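Local coordinates for Lin0012 protein (Listeria innocua, PDB 3K17) that probably acts as an ATP-dependent phosphomevalonate kinase of the GHMP family in the mevalonate route to isopentenyl diphosphate, at residues A[184-187]-A[188-192]. Numbering follows the deposited sequence.
Sequences KHRL and AYKSL
Tyr189 OH lies over one face of the Arg186 guanidinium, 3.3 Å from Arg186 CZ, while Lys190 CE sits near the plane at its edge. The two flat groups are not stacked: their planes are 62° apart, although the side chains run alongside each other in the same direction. The phenol ring lies against Arg186 CA, which is 4.2 Å from the ring centroid and 30° off its normal, an off-centre CH-pi contact. A chi1 of 70°, which sets Tyr189 CG between its own backbone N and carbonyl carbon, folds the ring back over the preceding turn.

Arg186 NH1 and Tyr189 OH approach to 2.6 Å, but the angle is too poor for a hydrogen bond. Their common partner is Glu67 of the second subunit, whose OE2 forms a salt bridge with the arginine and a hydrogen bond with the tyrosine. This carboxylate probably offsets the positive charge of Arg186, whereas Lys190 makes a cation-pi contact with Trp194.

Two backbone bonds close the turn that brings Tyr189 and Lys190 back to Arg186: Arg186 O accepts from Lys190 N at 2.8 Å and from Tyr189 N at 3.1 Å. Beside them, Lys190 CG packs against Arg186 CB at 3.7 Å.

Ser191 OG then caps Trp194 N, starting helix 192-197. The arrangement is thus a tight helix-to-helix connection: a turn closed on one carbonyl, followed by a serine N-cap, with its Arg-Tyr pair gripping a carboxylate at the subunit interface.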
# COMPACT_ATOMS: atom_id res chain seq x y z
N LYS A 184 -2.08 -1.63 31.62
CA LYS A 184 -1.57 -1.33 30.29
C LYS A 184 -0.05 -1.38 30.19
O LYS A 184 0.48 -1.92 29.23
CB LYS A 184 -2.09 0.03 29.83
CG LYS A 184 -3.60 0.06 29.63
CD LYS A 184 -4.12 1.47 29.39
CE LYS A 184 -5.64 1.53 29.46
NZ LYS A 184 -6.16 2.88 29.15
N HIS A 185 0.64 -0.81 31.18
CA HIS A 185 2.10 -0.81 31.16
C HIS A 185 2.65 -2.22 31.18
O HIS A 185 3.57 -2.55 30.43
CB HIS A 185 2.66 -0.05 32.37
CG HIS A 185 2.38 1.42 32.34
ND1 HIS A 185 2.69 2.26 33.39
CD2 HIS A 185 1.82 2.21 31.39
CE1 HIS A 185 2.34 3.50 33.08
NE2 HIS A 185 1.81 3.49 31.87
N ARG A 186 2.08 -3.06 32.03
CA ARG A 186 2.52 -4.44 32.17
C ARG A 186 2.16 -5.35 31.00
O ARG A 186 2.73 -6.44 30.86
CB ARG A 186 1.98 -5.00 33.49
CG ARG A 186 2.72 -4.38 34.69
CD ARG A 186 1.93 -4.44 35.98
NE ARG A 186 2.35 -3.35 36.86
CZ ARG A 186 3.57 -3.23 37.37
NH1 ARG A 186 4.49 -4.15 37.09
NH2 ARG A 186 3.88 -2.20 38.13
N LEU A 187 1.23 -4.92 30.16
CA LEU A 187 0.87 -5.70 29.00
C LEU A 187 2.09 -5.94 28.12
O LEU A 187 2.19 -6.96 27.44
CB LEU A 187 -0.19 -4.98 28.16
CG LEU A 187 -1.64 -5.07 28.63
CD1 LEU A 187 -2.53 -4.35 27.62
CD2 LEU A 187 -2.05 -6.52 28.74
N ALA A 188 3.03 -5.00 28.13
CA ALA A 188 4.23 -5.14 27.30
C ALA A 188 5.30 -6.05 27.88
O ALA A 188 6.13 -6.57 27.13
CB ALA A 188 4.83 -3.77 27.01
N TYR A 189 5.31 -6.26 29.19
CA TYR A 189 6.37 -7.09 29.77
C TYR A 189 5.98 -8.20 30.74
O TYR A 189 6.86 -8.90 31.24
CB TYR A 189 7.45 -6.19 30.40
CG TYR A 189 7.05 -5.44 31.65
CD1 TYR A 189 7.28 -5.99 32.92
CD2 TYR A 189 6.46 -4.18 31.58
CE1 TYR A 189 6.94 -5.29 34.08
CE2 TYR A 189 6.12 -3.47 32.74
CZ TYR A 189 6.37 -4.04 33.98
OH TYR A 189 6.04 -3.34 35.14
N LYS A 190 4.69 -8.38 30.99
CA LYS A 190 4.25 -9.44 31.90
C LYS A 190 3.46 -10.49 31.13
O LYS A 190 2.76 -10.17 30.18
CB LYS A 190 3.37 -8.87 33.02
CG LYS A 190 4.10 -7.98 34.02
CD LYS A 190 5.07 -8.81 34.86
CE LYS A 190 5.77 -7.97 35.92
NZ LYS A 190 6.72 -8.79 36.74
N SER A 191 3.58 -11.75 31.53
CA SER A 191 2.84 -12.81 30.85
C SER A 191 1.39 -12.79 31.32
O SER A 191 1.06 -12.17 32.34
CB SER A 191 3.44 -14.19 31.15
OG SER A 191 3.06 -14.64 32.45
N LEU A 192 0.53 -13.47 30.57
CA LEU A 192 -0.87 -13.56 30.92
C LEU A 192 -0.99 -14.35 32.23
O LEU A 192 -1.84 -14.05 33.08
CB LEU A 192 -1.62 -14.27 29.79
CG LEU A 192 -3.12 -14.48 29.99
CD1 LEU A 192 -3.80 -13.12 30.13
CD2 LEU A 192 -3.69 -15.26 28.81